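Long-range contact in arginyl-trna synthetase (PDB 1IQ0), which probably joins L-arginine to its cognate tRNA at the expense of ATP, as a monomeric class I aminoacyl-tRNA synthetase: residues E347-S358 and L376-T387. Residues are numbered along the deposited sequence; the frame is centred on the assembly and turned at random.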
ATOM      1  N   GLU A 347       5.764  -9.370  13.665  1.00 23.41           N
ATOM      2  CA  GLU A 347       5.761  -8.407  14.769  1.00 24.72           C
ATOM      3  C   GLU A 347       4.551  -7.515  14.544  1.00 22.73           C
ATOM      4  O   GLU A 347       4.005  -6.936  15.479  1.00 24.20           O
ATOM      5  CB  GLU A 347       7.016  -7.532  14.728  1.00 35.72           C
ATOM      6  CG  GLU A 347       8.319  -8.297  14.716  1.00 46.76           C
ATOM      7  CD  GLU A 347       8.799  -8.659  16.102  1.00 55.96           C
ATOM      8  OE1 GLU A 347       8.031  -9.295  16.854  1.00 56.36           O
ATOM      9  OE2 GLU A 347       9.950  -8.307  16.436  1.00 61.73           O
ATOM     10  N   GLU A 348       4.159  -7.398  13.279  1.00 19.96           N
ATOM     11  CA  GLU A 348       3.020  -6.577  12.878  1.00 20.62           C
ATOM     12  C   GLU A 348       2.335  -7.191  11.670  1.00 18.55           C
ATOM     13  O   GLU A 348       2.987  -7.768  10.809  1.00 18.69           O
ATOM     14  CB  GLU A 348       3.474  -5.164  12.475  1.00 26.66           C
ATOM     15  CG  GLU A 348       4.119  -4.349  13.573  1.00 31.11           C
ATOM     16  CD  GLU A 348       4.458  -2.933  13.126  1.00 29.37           C
ATOM     17  OE1 GLU A 348       3.548  -2.216  12.653  1.00 30.80           O
ATOM     18  OE2 GLU A 348       5.636  -2.540  13.254  1.00 31.13           O
ATOM     19  N   THR A 349       1.022  -7.046  11.596  1.00 18.31           N
ATOM     20  CA  THR A 349       0.291  -7.553  10.455  1.00 19.40           C
ATOM     21  C   THR A 349      -0.565  -6.438   9.911  1.00 17.35           C
ATOM     22  O   THR A 349      -1.003  -5.551  10.655  1.00 16.68           O
ATOM     23  CB  THR A 349      -0.634  -8.733  10.820  1.00 22.07           C
ATOM     24  OG1 THR A 349      -1.539  -8.331  11.850  1.00 22.91           O
ATOM     25  CG2 THR A 349       0.185  -9.928  11.288  1.00 19.09           C
ATOM     26  N   ILE A 350      -0.793  -6.478   8.604  1.00 13.38           N
ATOM     27  CA  ILE A 350      -1.621  -5.493   7.949  1.00 14.44           C
ATOM     28  C   ILE A 350      -2.567  -6.213   6.996  1.00 14.59           C
ATOM     29  O   ILE A 350      -2.136  -6.901   6.072  1.00 18.51           O
ATOM     30  CB  ILE A 350      -0.770  -4.483   7.155  1.00 22.04           C
ATOM     31  CG1 ILE A 350       0.119  -3.683   8.115  1.00 24.24           C
ATOM     32  CG2 ILE A 350      -1.681  -3.550   6.360  1.00 22.20           C
ATOM     33  CD1 ILE A 350       1.149  -2.796   7.411  1.00 22.75           C
ATOM     34  N   ASN A 351      -3.861  -6.071   7.245  1.00 19.18           N
ATOM     35  CA  ASN A 351      -4.860  -6.692   6.392  1.00 23.69           C
ATOM     36  C   ASN A 351      -5.521  -5.602   5.556  1.00 23.54           C
ATOM     37  O   ASN A 351      -6.115  -4.669   6.101  1.00 22.63           O
ATOM     38  CB  ASN A 351      -5.927  -7.404   7.235  1.00 23.98           C
ATOM     39  CG  ASN A 351      -5.423  -8.697   7.863  1.00 21.64           C
ATOM     40  OD1 ASN A 351      -6.141  -9.347   8.630  1.00 26.72           O
ATOM     41  ND2 ASN A 351      -4.193  -9.079   7.542  1.00 16.23           N
ATOM     42  N   VAL A 352      -5.402  -5.714   4.237  1.00 21.33           N
ATOM     43  CA  VAL A 352      -6.016  -4.746   3.342  1.00 22.45           C
ATOM     44  C   VAL A 352      -7.423  -5.267   3.078  1.00 25.71           C
ATOM     45  O   VAL A 352      -7.600  -6.321   2.469  1.00 26.99           O
ATOM     46  CB  VAL A 352      -5.231  -4.628   2.018  1.00 18.42           C
ATOM     47  CG1 VAL A 352      -5.856  -3.542   1.132  1.00 15.89           C
ATOM     48  CG2 VAL A 352      -3.771  -4.297   2.316  1.00 14.55           C
ATOM     49  N   VAL A 353      -8.427  -4.530   3.534  1.00 20.47           N
ATOM     50  CA  VAL A 353      -9.799  -4.995   3.376  1.00 25.07           C
ATOM     51  C   VAL A 353     -10.854  -3.973   2.986  1.00 28.44           C
ATOM     52  O   VAL A 353     -10.770  -2.795   3.332  1.00 27.08           O
ATOM     53  CB  VAL A 353     -10.294  -5.661   4.676  1.00 31.13           C
ATOM     54  CG1 VAL A 353      -9.499  -6.926   4.955  1.00 34.32           C
ATOM     55  CG2 VAL A 353     -10.149  -4.690   5.833  1.00 27.13           C
ATOM     56  N   ASP A 354     -11.854  -4.462   2.263  1.00 37.73           N
ATOM     57  CA  ASP A 354     -12.992  -3.666   1.831  1.00 41.50           C
ATOM     58  C   ASP A 354     -13.669  -3.196   3.118  1.00 43.99           C
ATOM     59  O   ASP A 354     -13.835  -3.983   4.049  1.00 47.58           O
ATOM     60  CB  ASP A 354     -13.935  -4.562   1.014  1.00 50.94           C
ATOM     61  CG  ASP A 354     -15.280  -3.920   0.740  1.00 57.19           C
ATOM     62  OD1 ASP A 354     -16.117  -4.577   0.084  1.00 59.63           O
ATOM     63  OD2 ASP A 354     -15.510  -2.772   1.173  1.00 60.98           O
ATOM     64  N   VAL A 355     -14.042  -1.922   3.182  1.00 41.12           N
ATOM     65  CA  VAL A 355     -14.693  -1.389   4.379  1.00 44.84           C
ATOM     66  C   VAL A 355     -15.963  -2.151   4.769  1.00 49.72           C
ATOM     67  O   VAL A 355     -16.257  -2.309   5.956  1.00 50.72           O
ATOM     68  CB  VAL A 355     -15.057   0.105   4.213  1.00 52.53           C
ATOM     69  CG1 VAL A 355     -13.838   0.968   4.447  1.00 53.08           C
ATOM     70  CG2 VAL A 355     -15.614   0.347   2.826  1.00 48.42           C
ATOM     71  N   ARG A 356     -16.716  -2.615   3.776  1.00 67.28           N
ATOM     72  CA  ARG A 356     -17.943  -3.362   4.039  1.00 72.31           C
ATOM     73  C   ARG A 356     -17.641  -4.765   4.554  1.00 74.76           C
ATOM     74  O   ARG A 356     -17.864  -5.065   5.727  1.00 76.17           O
ATOM     75  CB  ARG A 356     -18.802  -3.448   2.774  1.00 92.39           C
ATOM     76  CG  ARG A 356     -19.784  -2.294   2.608  1.00 95.19           C
ATOM     77  CD  ARG A 356     -19.076  -0.966   2.405  1.00 97.60           C
ATOM     78  NE  ARG A 356     -19.988   0.163   2.579  1.00 96.68           N
ATOM     79  CZ  ARG A 356     -19.652   1.433   2.380  1.00 92.18           C
ATOM     80  NH1 ARG A 356     -18.423   1.744   1.995  1.00 88.16           N
ATOM     81  NH2 ARG A 356     -20.543   2.394   2.578  1.00 89.55           N
ATOM     82  N   GLN A 357     -17.138  -5.622   3.669  1.00 91.93           N
ATOM     83  CA  GLN A 357     -16.797  -6.994   4.030  1.00 95.13           C
ATOM     84  C   GLN A 357     -15.591  -7.005   4.965  1.00 94.33           C
ATOM     85  O   GLN A 357     -14.520  -7.489   4.600  1.00 94.07           O
ATOM     86  CB  GLN A 357     -16.475  -7.807   2.771  1.00132.07           C
ATOM     87  CG  GLN A 357     -17.638  -7.965   1.802  1.00139.14           C
ATOM     88  CD  GLN A 357     -18.742  -8.852   2.348  1.00143.64           C
ATOM     89  OE1 GLN A 357     -19.347  -8.551   3.378  1.00146.03           O
ATOM     90  NE2 GLN A 357     -19.010  -9.954   1.657  1.00146.37           N
ATOM     91  N   SER A 358     -15.771  -6.476   6.171  1.00 79.19           N
ATOM     92  CA  SER A 358     -14.688  -6.416   7.147  1.00 79.39           C
ATOM     93  C   SER A 358     -15.141  -6.778   8.558  1.00 78.84           C
ATOM     94  O   SER A 358     -16.308  -6.613   8.912  1.00 78.07           O
ATOM     95  CB  SER A 358     -14.077  -5.012   7.158  1.00102.09           C
ATOM     96  OG  SER A 358     -13.059  -4.901   8.138  1.00104.07           O
ATOM     97  N   LEU A 376       1.337  -7.408  21.063  1.00 33.11           N
ATOM     98  CA  LEU A 376       0.986  -7.745  19.683  1.00 28.80           C
ATOM     99  C   LEU A 376      -0.412  -7.259  19.312  1.00 27.95           C
ATOM    100  O   LEU A 376      -0.693  -7.004  18.145  1.00 27.63           O
ATOM    101  CB  LEU A 376       1.085  -9.255  19.464  1.00 23.14           C
ATOM    102  CG  LEU A 376       2.509  -9.821  19.457  1.00 23.06           C
ATOM    103  CD1 LEU A 376       2.464 -11.336  19.379  1.00 21.97           C
ATOM    104  CD2 LEU A 376       3.275  -9.252  18.275  1.00 23.82           C
ATOM    105  N   ALA A 377      -1.280  -7.118  20.310  1.00 21.75           N
ATOM    106  CA  ALA A 377      -2.644  -6.659  20.069  1.00 24.54           C
ATOM    107  C   ALA A 377      -2.664  -5.282  19.411  1.00 29.37           C
ATOM    108  O   ALA A 377      -3.585  -4.951  18.667  1.00 33.89           O
ATOM    109  CB  ALA A 377      -3.416  -6.617  21.381  1.00 23.52           C
ATOM    110  N   GLU A 378      -1.644  -4.478  19.686  1.00 33.49           N
ATOM    111  CA  GLU A 378      -1.567  -3.136  19.123  1.00 36.33           C
ATOM    112  C   GLU A 378      -0.877  -3.146  17.759  1.00 36.32           C
ATOM    113  O   GLU A 378      -0.750  -2.106  17.113  1.00 33.00           O
ATOM    114  CB  GLU A 378      -0.788  -2.220  20.069  1.00 51.83           C
ATOM    115  CG  GLU A 378      -1.313  -2.204  21.494  1.00 56.18           C
ATOM    116  CD  GLU A 378      -2.710  -1.638  21.588  1.00 59.93           C
ATOM    117  OE1 GLU A 378      -2.902  -0.465  21.205  1.00 64.76           O
ATOM    118  OE2 GLU A 378      -3.617  -2.366  22.043  1.00 60.19           O
ATOM    119  N   LYS A 379      -0.440  -4.322  17.319  1.00 31.16           N
ATOM    120  CA  LYS A 379       0.260  -4.421  16.047  1.00 29.07           C
ATOM    121  C   LYS A 379      -0.514  -5.133  14.948  1.00 26.69           C
ATOM    122  O   LYS A 379       0.054  -5.492  13.918  1.00 28.47           O
ATOM    123  CB  LYS A 379       1.617  -5.097  16.259  1.00 43.31           C
ATOM    124  CG  LYS A 379       2.548  -4.314  17.180  1.00 43.94           C
ATOM    125  CD  LYS A 379       2.781  -2.904  16.653  1.00 50.27           C
ATOM    126  CE  LYS A 379       3.705  -2.103  17.559  1.00 54.86           C
ATOM    127  NZ  LYS A 379       3.910  -0.717  17.038  1.00 53.08           N
ATOM    128  N   ALA A 380      -1.808  -5.340  15.165  1.00 24.79           N
ATOM    129  CA  ALA A 380      -2.640  -5.995  14.163  1.00 26.74           C
ATOM    130  C   ALA A 380      -3.421  -4.891  13.461  1.00 28.02           C
ATOM    131  O   ALA A 380      -4.470  -4.462  13.938  1.00 29.37           O
ATOM    132  CB  ALA A 380      -3.589  -6.981  14.830  1.00 13.09           C
ATOM    133  N   HIS A 381      -2.909  -4.431  12.326  1.00 25.77           N
ATOM    134  CA  HIS A 381      -3.560  -3.343  11.612  1.00 23.32           C
ATOM    135  C   HIS A 381      -4.477  -3.735  10.469  1.00 24.42           C
ATOM    136  O   HIS A 381      -4.370  -4.811   9.886  1.00 21.99           O
ATOM    137  CB  HIS A 381      -2.506  -2.373  11.071  1.00 22.75           C
ATOM    138  CG  HIS A 381      -1.482  -1.973  12.083  1.00 21.29           C
ATOM    139  ND1 HIS A 381      -0.180  -2.422  12.039  1.00 24.86           N
ATOM    140  CD2 HIS A 381      -1.566  -1.164  13.167  1.00 19.48           C
ATOM    141  CE1 HIS A 381       0.496  -1.906  13.051  1.00 22.22           C
ATOM    142  NE2 HIS A 381      -0.323  -1.138  13.750  1.00 23.35           N
ATOM    143  N   HIS A 382      -5.375  -2.816  10.156  1.00 21.61           N
ATOM    144  CA  HIS A 382      -6.329  -2.968   9.071  1.00 27.98           C
ATOM    145  C   HIS A 382      -6.196  -1.747   8.166  1.00 28.32           C
ATOM    146  O   HIS A 382      -6.042  -0.618   8.635  1.00 28.89           O
ATOM    147  CB  HIS A 382      -7.767  -3.028   9.604  1.00 53.83           C
ATOM    148  CG  HIS A 382      -8.278  -4.418   9.836  1.00 65.68           C
ATOM    149  ND1 HIS A 382      -9.587  -4.679  10.180  1.00 69.49           N
ATOM    150  CD2 HIS A 382      -7.661  -5.622   9.766  1.00 66.31           C
ATOM    151  CE1 HIS A 382      -9.755  -5.983  10.311  1.00 68.78           C
ATOM    152  NE2 HIS A 382      -8.602  -6.578  10.066  1.00 66.97           N
ATOM    153  N   LEU A 383      -6.240  -1.981   6.866  1.00 25.60           N
ATOM    154  CA  LEU A 383      -6.178  -0.900   5.909  1.00 25.21           C
ATOM    155  C   LEU A 383      -7.478  -1.072   5.130  1.00 22.60           C
ATOM    156  O   LEU A 383      -7.556  -1.863   4.186  1.00 22.64           O
ATOM    157  CB  LEU A 383      -4.949  -1.051   5.001  1.00 32.70           C
ATOM    158  CG  LEU A 383      -4.612   0.121   4.071  1.00 34.78           C
ATOM    159  CD1 LEU A 383      -4.669   1.423   4.851  1.00 42.51           C
ATOM    160  CD2 LEU A 383      -3.228  -0.080   3.457  1.00 33.18           C
ATOM    161  N   ALA A 384      -8.513  -0.361   5.567  1.00 22.14           N
ATOM    162  CA  ALA A 384      -9.824  -0.440   4.934  1.00 23.34           C
ATOM    163  C   ALA A 384      -9.952   0.590   3.820  1.00 23.64           C
ATOM    164  O   ALA A 384      -9.495   1.723   3.954  1.00 25.92           O
ATOM    165  CB  ALA A 384     -10.920  -0.227   5.977  1.00 29.43           C
ATOM    166  N   TYR A 385     -10.585   0.195   2.722  1.00 38.60           N
ATOM    167  CA  TYR A 385     -10.741   1.100   1.595  1.00 37.76           C
ATOM    168  C   TYR A 385     -12.176   1.175   1.092  1.00 37.46           C
ATOM    169  O   TYR A 385     -12.953   0.235   1.249  1.00 39.45           O
ATOM    170  CB  TYR A 385      -9.817   0.657   0.464  1.00 25.06           C
ATOM    171  CG  TYR A 385     -10.081  -0.755   0.014  1.00 21.00           C
ATOM    172  CD1 TYR A 385     -11.062  -1.033  -0.940  1.00 23.85           C
ATOM    173  CD2 TYR A 385      -9.359  -1.827   0.557  1.00 24.45           C
ATOM    174  CE1 TYR A 385     -11.315  -2.343  -1.344  1.00 27.38           C
ATOM    175  CE2 TYR A 385      -9.606  -3.136   0.159  1.00 23.20           C
ATOM    176  CZ  TYR A 385     -10.581  -3.387  -0.791  1.00 27.54           C
ATOM    177  OH  TYR A 385     -10.803  -4.677  -1.211  1.00 31.52           O
ATOM    178  N   GLU A 386     -12.515   2.310   0.489  1.00 26.36           N
ATOM    179  CA  GLU A 386     -13.849   2.523  -0.057  1.00 27.33           C
ATOM    180  C   GLU A 386     -14.012   1.927  -1.451  1.00 28.04           C
ATOM    181  O   GLU A 386     -13.056   1.447  -2.064  1.00 28.36           O
ATOM    182  CB  GLU A 386     -14.170   4.017  -0.111  1.00 31.90           C
ATOM    183  CG  GLU A 386     -14.988   4.527   1.059  1.00 38.58           C
ATOM    184  CD  GLU A 386     -16.287   3.757   1.246  1.00 43.13           C
ATOM    185  OE1 GLU A 386     -16.761   3.119   0.280  1.00 42.29           O
ATOM    186  OE2 GLU A 386     -16.841   3.803   2.366  1.00 46.95           O
ATOM    187  N   THR A 387     -15.244   1.986  -1.941  1.00 26.97           N
ATOM    188  CA  THR A 387     -15.626   1.457  -3.245  1.00 30.96           C
ATOM    189  C   THR A 387     -14.974   2.202  -4.405  1.00 32.56           C
ATOM    190  O   THR A 387     -14.605   3.371  -4.286  1.00 32.76           O
ATOM    191  CB  THR A 387     -17.155   1.556  -3.438  1.00 63.29           C
ATOM    192  OG1 THR A 387     -17.819   1.055  -2.272  1.00 69.05           O
ATOM    193  CG2 THR A 387     -17.600   0.752  -4.648  1.00 68.76           C
TER
HETATM  194  O   HOH W   1      -3.800  -7.436  10.964  1.00 31.41           O
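Tyr-385 holds CG between its backbone N and carbonyl carbon (chi1 58°), which lays the ring across the end of strand 348-354. Asp-354 CA sits over one ring face, 3.8 Å from the centroid, a CH-pi contact. Val-352 CG1 also reaches the ring, 3.9 Å from Tyr-385 CE2. Tyr-385 OH is hydrogen-bonded to Asn-125 OD1. At the other end, Glu-348 turns CG anti to its carbonyl carbon (chi1 -63°) and stays extended beyond it. Glu-348 OE1 meets the edge of the His-381 ring, 3.1 Å from His-381 CE1, with carboxylate and ring planes 72° apart. Its OE2 forms a salt bridge with Arg-141.

The two strands run parallel. Seven backbone hydrogen bonds link the two segments, from Thr-349 N to Lys-379 O (3.0 Å) through Val-355 N to Tyr-385 O (3.1 Å). A water bridges Thr-349 OG1 and His-381 O; the same hydroxyl is hydrogen-bonded to Gln-309 NE2. Past the strand end, Arg-356 NH1 makes a salt bridge to Glu-386 OE2 at 2.6 Å, though the arginine is poorly ordered.

This is a right-handed beta-alpha-beta crossover in the class I catalytic domain, with helix 361-370 in the connection. Ala-380 and His-382 touch that helix, while Leu-383 and Tyr-385 pack on helix 120-138 across the sheet. Strand 104-108 flanks 348-354, and strand 455-457 flanks 380-390.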